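Local atomic coordinates of orotidine 5'-phosphate decarboxylase (Pyrococcus horikoshii, PDB entry 2CZE), a protein that probably catalyses the decarboxylation of orotidine 5'-monophosphate to UMP, the last step of de novo UMP biosynthesis. Residues S26-N31 and V52-D57; L58-I63 and D80-H85. One frame throughout, in Å; residues are numbered along the deposited sequence.

Contact 1 of 2, residues S26-N31 and V52-D57. With U5P (uridine-5'-monophosphate), chain C.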
loop_
_atom_site.group_PDB
_atom_site.type_symbol
_atom_site.label_atom_id
_atom_site.label_comp_id
_atom_site.label_asym_id
_atom_site.label_seq_id
_atom_site.Cartn_x
_atom_site.Cartn_y
_atom_site.Cartn_z
ATOM N N SER A 26 21.281 -3.746 11.674
ATOM C CA SER A 26 21.665 -2.455 11.122
ATOM C C SER A 26 20.498 -1.476 11.116
ATOM O O SER A 26 20.693 -0.282 11.299
ATOM C CB SER A 26 22.178 -2.625 9.689
ATOM O OG SER A 26 23.432 -3.281 9.671
ATOM N N MET A 27 19.286 -1.984 10.890
ATOM C CA MET A 27 18.084 -1.145 10.854
ATOM C C MET A 27 16.865 -1.959 11.257
ATOM O O MET A 27 16.933 -3.171 11.366
ATOM C CB MET A 27 17.827 -0.614 9.435
ATOM C CG MET A 27 18.857 0.351 8.879
ATOM S SD MET A 27 18.246 1.015 7.287
ATOM C CE MET A 27 19.798 1.463 6.466
ATOM N N ILE A 28 15.752 -1.272 11.468
ATOM C CA ILE A 28 14.481 -1.907 11.790
ATOM C C ILE A 28 13.492 -1.509 10.698
ATOM O O ILE A 28 13.466 -0.344 10.271
ATOM C CB ILE A 28 13.940 -1.407 13.138
ATOM C CG1 ILE A 28 14.866 -1.901 14.253
ATOM C CG2 ILE A 28 12.475 -1.861 13.327
ATOM C CD1 ILE A 28 14.523 -1.346 15.631
ATOM N N LYS A 29 12.687 -2.464 10.241
ATOM C CA LYS A 29 11.695 -2.173 9.212
ATOM C C LYS A 29 10.305 -2.346 9.811
ATOM O O LYS A 29 9.996 -3.403 10.365
ATOM C CB LYS A 29 11.851 -3.123 8.016
ATOM C CG LYS A 29 10.935 -2.790 6.824
ATOM C CD LYS A 29 11.171 -3.709 5.615
ATOM C CE LYS A 29 10.512 -5.084 5.804
ATOM N NZ LYS A 29 9.013 -5.017 5.818
ATOM N N VAL A 30 9.482 -1.304 9.746
ATOM C CA VAL A 30 8.119 -1.398 10.263
ATOM C C VAL A 30 7.172 -1.445 9.065
ATOM O O VAL A 30 7.452 -0.845 8.028
ATOM C CB VAL A 30 7.755 -0.202 11.204
ATOM C CG1 VAL A 30 8.885 0.014 12.223
ATOM C CG2 VAL A 30 7.475 1.042 10.414
ATOM N N ASN A 31 6.057 -2.155 9.204
ATOM C CA ASN A 31 5.100 -2.300 8.112
ATOM C C ASN A 31 3.735 -1.935 8.703
ATOM O O ASN A 31 3.641 -1.573 9.883
ATOM C CB ASN A 31 5.132 -3.751 7.605
ATOM C CG ASN A 31 4.634 -3.909 6.163
ATOM O OD1 ASN A 31 3.669 -3.264 5.738
ATOM N ND2 ASN A 31 5.285 -4.807 5.415
ATOM N N VAL A 52 18.833 2.785 16.035
ATOM C CA VAL A 52 19.064 2.429 14.636
ATOM C C VAL A 52 18.057 3.112 13.720
ATOM O O VAL A 52 17.011 3.596 14.170
ATOM C CB VAL A 52 19.029 0.894 14.412
ATOM C CG1 VAL A 52 20.109 0.232 15.261
ATOM C CG2 VAL A 52 17.666 0.334 14.757
ATOM N N GLU A 53 18.384 3.188 12.438
ATOM C CA GLU A 53 17.475 3.831 11.502
ATOM C C GLU A 53 16.235 2.980 11.297
ATOM O O GLU A 53 16.290 1.754 11.463
ATOM C CB GLU A 53 18.176 4.072 10.170
ATOM C CG GLU A 53 19.169 5.213 10.229
ATOM C CD GLU A 53 19.734 5.526 8.871
ATOM O OE1 GLU A 53 20.346 4.618 8.275
ATOM O OE2 GLU A 53 19.558 6.668 8.396
ATOM N N ILE A 54 15.131 3.626 10.920
ATOM C CA ILE A 54 13.872 2.927 10.701
ATOM C C ILE A 54 13.360 3.052 9.271
ATOM O O ILE A 54 13.262 4.153 8.728
ATOM C CB ILE A 54 12.740 3.470 11.611
ATOM C CG1 ILE A 54 13.183 3.509 13.083
ATOM C CG2 ILE A 54 11.491 2.610 11.418
ATOM C CD1 ILE A 54 13.647 2.172 13.640
ATOM N N ILE A 55 13.028 1.917 8.672
ATOM C CA ILE A 55 12.465 1.888 7.326
ATOM C C ILE A 55 10.961 1.635 7.479
ATOM O O ILE A 55 10.559 0.685 8.160
ATOM C CB ILE A 55 13.032 0.712 6.494
ATOM C CG1 ILE A 55 14.538 0.874 6.279
ATOM C CG2 ILE A 55 12.284 0.628 5.148
ATOM C CD1 ILE A 55 15.212 -0.406 5.719
ATOM N N ALA A 56 10.132 2.482 6.866
ATOM C CA ALA A 56 8.680 2.294 6.913
ATOM C C ALA A 56 8.339 1.610 5.602
ATOM O O ALA A 56 8.367 2.247 4.542
ATOM C CB ALA A 56 7.953 3.638 7.005
ATOM N N ASP A 57 8.042 0.315 5.675
ATOM C CA ASP A 57 7.708 -0.475 4.486
ATOM C C ASP A 57 6.214 -0.310 4.254
ATOM O O ASP A 57 5.414 -1.145 4.673
ATOM C CB ASP A 57 8.046 -1.955 4.724
ATOM C CG ASP A 57 7.940 -2.799 3.453
ATOM O OD1 ASP A 57 7.592 -2.243 2.385
ATOM O OD2 ASP A 57 8.205 -4.023 3.521
HETATM N N1 U5P C . 8.400 -7.899 2.084
HETATM C C2 U5P C . 8.609 -9.189 1.578
HETATM N N3 U5P C . 8.814 -9.361 0.204
HETATM C C4 U5P C . 8.808 -8.257 -0.658
HETATM C C5 U5P C . 8.591 -6.977 -0.157
HETATM C C6 U5P C . 8.388 -6.803 1.207
HETATM O O2 U5P C . 8.606 -10.176 2.317
HETATM O O4 U5P C . 9.015 -8.425 -1.859
HETATM C "C1'" U5P C . 8.276 -7.662 3.543
HETATM C "C2'" U5P C . 7.182 -8.507 4.202
HETATM O "O2'" U5P C . 5.952 -7.781 4.155
HETATM C "C3'" U5P C . 7.690 -8.531 5.644
HETATM C "C4'" U5P C . 9.197 -8.693 5.427
HETATM O "O3'" U5P C . 7.407 -7.298 6.312
HETATM O "O4'" U5P C . 9.506 -8.036 4.185
HETATM C "C5'" U5P C . 9.554 -10.177 5.304
HETATM O "O5'" U5P C . 9.296 -10.808 6.559
HETATM P P U5P C . 9.545 -12.377 6.820
HETATM O O1P U5P C . 8.784 -12.813 8.011
HETATM O O2P U5P C . 11.135 -12.565 6.979
HETATM O O3P U5P C . 9.109 -13.164 5.486
HETATM O O HOH W 1 21.040 2.389 11.572
#

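Contact 2 of 2, residues L58-I63 and D80-H85. With U5P (uridine-5'-monophosphate), chain F; U5P (uridine-5'-monophosphate), chain C.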
loop_
_atom_site.group_PDB
_atom_site.type_symbol
_atom_site.label_atom_id
_atom_site.label_comp_id
_atom_site.label_asym_id
_atom_site.label_seq_id
_atom_site.Cartn_x
_atom_site.Cartn_y
_atom_site.Cartn_z
ATOM N N LEU A 58 5.844 0.783 3.599
ATOM C CA LEU A 58 4.439 1.088 3.359
ATOM C C LEU A 58 3.946 0.596 2.018
ATOM O O LEU A 58 2.742 0.504 1.808
ATOM C CB LEU A 58 4.203 2.603 3.445
ATOM C CG LEU A 58 4.788 3.354 4.653
ATOM C CD1 LEU A 58 4.393 4.852 4.557
ATOM C CD2 LEU A 58 4.261 2.751 5.958
ATOM N N LYS A 59 4.874 0.300 1.111
ATOM C CA LYS A 59 4.510 -0.166 -0.223
ATOM C C LYS A 59 3.543 0.840 -0.810
ATOM O O LYS A 59 2.535 0.454 -1.393
ATOM C CB LYS A 59 3.820 -1.534 -0.148
ATOM C CG LYS A 59 4.701 -2.689 0.312
ATOM C CD LYS A 59 5.737 -3.023 -0.742
ATOM C CE LYS A 59 6.421 -4.329 -0.432
ATOM N NZ LYS A 59 7.080 -4.276 0.901
ATOM N N LEU A 60 3.841 2.129 -0.654
ATOM C CA LEU A 60 2.948 3.164 -1.166
ATOM C C LEU A 60 2.670 2.915 -2.637
ATOM O O LEU A 60 3.581 2.669 -3.429
ATOM C CB LEU A 60 3.546 4.552 -0.949
ATOM C CG LEU A 60 3.670 4.958 0.525
ATOM C CD1 LEU A 60 4.082 6.428 0.604
ATOM C CD2 LEU A 60 2.323 4.744 1.249
ATOM N N ALA A 61 1.396 3.002 -2.990
ATOM C CA ALA A 61 0.956 2.712 -4.337
ATOM C C ALA A 61 -0.365 3.413 -4.644
ATOM O O ALA A 61 -1.312 2.794 -5.151
ATOM C CB ALA A 61 0.798 1.193 -4.472
ATOM N N ASP A 62 -0.415 4.707 -4.344
ATOM C CA ASP A 62 -1.616 5.505 -4.563
ATOM C C ASP A 62 -1.261 6.643 -5.523
ATOM O O ASP A 62 -0.141 6.700 -6.022
ATOM C CB ASP A 62 -2.075 6.096 -3.225
ATOM C CG ASP A 62 -3.574 6.215 -3.120
ATOM O OD1 ASP A 62 -4.197 6.804 -4.033
ATOM O OD2 ASP A 62 -4.131 5.717 -2.117
ATOM N N ILE A 63 -2.208 7.552 -5.755
ATOM C CA ILE A 63 -1.965 8.693 -6.629
ATOM C C ILE A 63 -0.988 9.634 -5.917
ATOM O O ILE A 63 -0.817 9.575 -4.695
ATOM C CB ILE A 63 -3.278 9.458 -6.961
ATOM C CG1 ILE A 63 -3.850 10.116 -5.701
ATOM C CG2 ILE A 63 -4.305 8.494 -7.578
ATOM C CD1 ILE A 63 -5.048 11.048 -6.003
ATOM N N ASP A 80 13.149 6.963 8.468
ATOM C CA ASP A 80 14.363 7.392 7.790
ATOM C C ASP A 80 14.259 7.093 6.296
ATOM O O ASP A 80 14.887 7.754 5.468
ATOM C CB ASP A 80 15.579 6.686 8.397
ATOM C CG ASP A 80 15.834 7.117 9.839
ATOM O OD1 ASP A 80 16.080 8.322 10.059
ATOM O OD2 ASP A 80 15.764 6.269 10.746
ATOM N N TYR A 81 13.461 6.080 5.971
ATOM C CA TYR A 81 13.236 5.668 4.586
ATOM C C TYR A 81 11.796 5.184 4.435
ATOM O O TYR A 81 11.200 4.667 5.393
ATOM C CB TYR A 81 14.153 4.503 4.199
ATOM C CG TYR A 81 15.616 4.705 4.505
ATOM C CD1 TYR A 81 16.146 4.341 5.746
ATOM C CD2 TYR A 81 16.469 5.301 3.567
ATOM C CE1 TYR A 81 17.503 4.575 6.050
ATOM C CE2 TYR A 81 17.810 5.534 3.859
ATOM C CZ TYR A 81 18.318 5.176 5.099
ATOM O OH TYR A 81 19.640 5.444 5.387
ATOM N N VAL A 82 11.240 5.354 3.236
ATOM C CA VAL A 82 9.885 4.878 2.945
ATOM C C VAL A 82 9.952 4.035 1.682
ATOM O O VAL A 82 10.545 4.448 0.676
ATOM C CB VAL A 82 8.873 6.055 2.734
ATOM C CG1 VAL A 82 7.566 5.531 2.120
ATOM C CG2 VAL A 82 8.561 6.714 4.073
ATOM N N ILE A 83 9.382 2.835 1.746
ATOM C CA ILE A 83 9.366 1.947 0.588
ATOM C C ILE A 83 8.120 2.271 -0.239
ATOM O O ILE A 83 7.005 2.371 0.293
ATOM C CB ILE A 83 9.346 0.457 1.018
ATOM C CG1 ILE A 83 10.656 0.118 1.738
ATOM C CG2 ILE A 83 9.180 -0.450 -0.208
ATOM C CD1 ILE A 83 10.768 -1.347 2.171
ATOM N N VAL A 84 8.332 2.451 -1.540
ATOM C CA VAL A 84 7.267 2.776 -2.470
ATOM C C VAL A 84 7.299 1.835 -3.666
ATOM O O VAL A 84 8.363 1.384 -4.090
ATOM C CB VAL A 84 7.412 4.236 -2.975
ATOM C CG1 VAL A 84 7.357 5.187 -1.795
ATOM C CG2 VAL A 84 8.754 4.420 -3.705
ATOM N N HIS A 85 6.125 1.526 -4.202
ATOM C CA HIS A 85 6.059 0.670 -5.371
ATOM C C HIS A 85 6.445 1.491 -6.594
ATOM O O HIS A 85 6.285 2.716 -6.600
ATOM C CB HIS A 85 4.648 0.141 -5.562
ATOM C CG HIS A 85 4.432 -1.213 -4.972
ATOM N ND1 HIS A 85 5.088 -2.334 -5.430
ATOM C CD2 HIS A 85 3.629 -1.628 -3.966
ATOM C CE1 HIS A 85 4.695 -3.385 -4.731
ATOM N NE2 HIS A 85 3.810 -2.982 -3.836
HETATM N N1 U5P F . -7.755 6.888 -5.504
HETATM C C2 U5P F . -7.654 7.692 -6.647
HETATM N N3 U5P F . -7.364 7.097 -7.881
HETATM C C4 U5P F . -7.174 5.712 -7.972
HETATM C C5 U5P F . -7.268 4.916 -6.834
HETATM C C6 U5P F . -7.555 5.504 -5.607
HETATM O O2 U5P F . -7.849 8.905 -6.577
HETATM O O4 U5P F . -6.927 5.204 -9.063
HETATM C "C1'" U5P F . -8.187 7.479 -4.216
HETATM C "C2'" U5P F . -7.275 8.611 -3.740
HETATM O "O2'" U5P F . -6.221 8.055 -2.946
HETATM C "C3'" U5P F . -8.247 9.359 -2.828
HETATM C "C4'" U5P F . -9.534 9.305 -3.657
HETATM O "O3'" U5P F . -8.418 8.648 -1.598
HETATM O "O4'" U5P F . -9.489 8.067 -4.390
HETATM C "C5'" U5P F . -9.620 10.464 -4.656
HETATM O "O5'" U5P F . -9.771 11.702 -3.955
HETATM P P U5P F . -9.906 13.103 -4.739
HETATM O O1P U5P F . -9.052 13.168 -5.947
HETATM O O2P U5P F . -9.540 14.205 -3.625
HETATM O O3P U5P F . -11.471 13.285 -5.060
HETATM N N1 U5P C . 8.400 -7.899 2.084
HETATM C C2 U5P C . 8.609 -9.189 1.578
HETATM N N3 U5P C . 8.814 -9.361 0.204
HETATM C C4 U5P C . 8.808 -8.257 -0.658
HETATM C C5 U5P C . 8.591 -6.977 -0.157
HETATM C C6 U5P C . 8.388 -6.803 1.207
HETATM O O2 U5P C . 8.606 -10.176 2.317
HETATM O O4 U5P C . 9.015 -8.425 -1.859
HETATM C "C1'" U5P C . 8.276 -7.662 3.543
HETATM C "C2'" U5P C . 7.182 -8.507 4.202
HETATM O "O2'" U5P C . 5.952 -7.781 4.155
HETATM C "C3'" U5P C . 7.690 -8.531 5.644
HETATM C "C4'" U5P C . 9.197 -8.693 5.427
HETATM O "O3'" U5P C . 7.407 -7.298 6.312
HETATM O "O4'" U5P C . 9.506 -8.036 4.185
HETATM C "C5'" U5P C . 9.554 -10.177 5.304
HETATM O "O5'" U5P C . 9.296 -10.808 6.559
HETATM P P U5P C . 9.545 -12.377 6.820
HETATM O O1P U5P C . 8.784 -12.813 8.011
HETATM O O2P U5P C . 11.135 -12.565 6.979
HETATM O O3P U5P C . 9.109 -13.164 5.486
HETATM O O HOH W 2 3.656 4.676 -5.490
#

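Contact 1 of 2, residues S26-N31 and V52-D57
Lys29 and Asp57 meet beside the bound UMP, on two neighbouring parallel strands. The lysine CB lies 4.0 Å from Ile55 O, and CG comes within 3.7 Å of Asp57 CB. CD and CE then run past the carboxylate, CE standing 3.5 Å from O4' of the UMP ribose. Extended at first, the chain folds over at chi3 (78°) and chi4 (67°), which brings NZ back onto Asp57. There Lys29 NZ makes a salt bridge of 2.6 Å to Asp57 OD2, on the lone pair turned away from OD1. Lys29 NZ also gives a hydrogen bond of 2.8 Å to O3' of UMP. A methionine in its place would probably leave Asp57 OD2 without its cation and the ribose O3' with one donor fewer. OD1 of the same carboxylate is salt-bridged to Lys59. Strands 27-31 and 53-60 are neighbours in a closed eight-stranded TIM barrel, and their backbones are joined by hydrogen bonds from Ile28 N to Glu53 O, Ile55 N to Ile28 O, Val30 N to Ile55 O and Asp57 N to Val30 O. Met27 lies on the same face as Lys29, its SD 3.7 Å from Ile55 CD1 and the two side chains crossing at about a right angle. On the face turned to helix 42-50, Ile28 CB meets Ile54 CD1 at 3.6 Å, while Val30 CG1 rests on Ile54 CG2.

Contact 2 of 2, residues L58-I63 and D80-H85
Leu60 and Val84 form the parallel bridge of a beta-alpha-beta unit in the TIM barrel, where strand 53-60 runs beside strand 81-84 at the end that carries the active site. The bridge is short. His85 N donates to Leu60 O at 2.9 Å, whereas the bond from Leu60 N to Ile83 O is weak. The strand segments diverge at 53°, and Lys59 has left-handed backbone angles (phi 53°), one residue before the strand ends at Leu60. On the side where Leu58, Leu60 and Val82 touch helix 64-76, apolar side chains meet: Val82 CG1 reaches both Leu60 CD1, at 3.9 Å, and Leu58 CD1. Val84 CG1 leans on Leu60 CB.

Lys59, the proton donor of the active site, turns its chain across His85. CB and CD pass the imidazole, CD 3.6 Å from His85 NE2, and bends at chi2 and chi4 carry CE to 3.4 Å from C5 of the UMP in this chain's own pocket, while NZ is salt-bridged to Asp57 OD1. The ring of His85 is placed by backbone as well as by this chain: Lys59 O lies at its edge, near the ring plane, 3.5 Å from CD2, and NE2 is hydrogen-bonded to Ala61 O of the second subunit. Farther along, the loop leaves its own barrel for the second subunit's pocket and the UMP bound there. Ile63 CG2 sits 3.4 Å from N3 of that nucleotide. Asp62 OD1 is salt-bridged to Lys59 of the second subunit, and it also accepts the O2' hydroxyl of the same UMP at 2.6 Å and Ile63 N at 2.7 Å.

After strand 2-5 and helix 11-21 the chain enters strand 27-31, passes through helices 32-38 and 42-50, and returns as strand 53-60, so that contact 1 closes this loop. Strand 53-60 then runs on without a break into contact 2, whose loop runs through helix 64-76 and closes at strand 81-84. The two loops follow in series, neither nested nor crossed, with strand 53-60 as their common member. Three successive barrel strands are thereby tied side by side. Segment 80-85 also reaches back to contact 1: Tyr81 O probably accepts a bond from Ala56 N, and Ile83 CD1 packs on Asp57 OD1. Both contacts touch the same UMP.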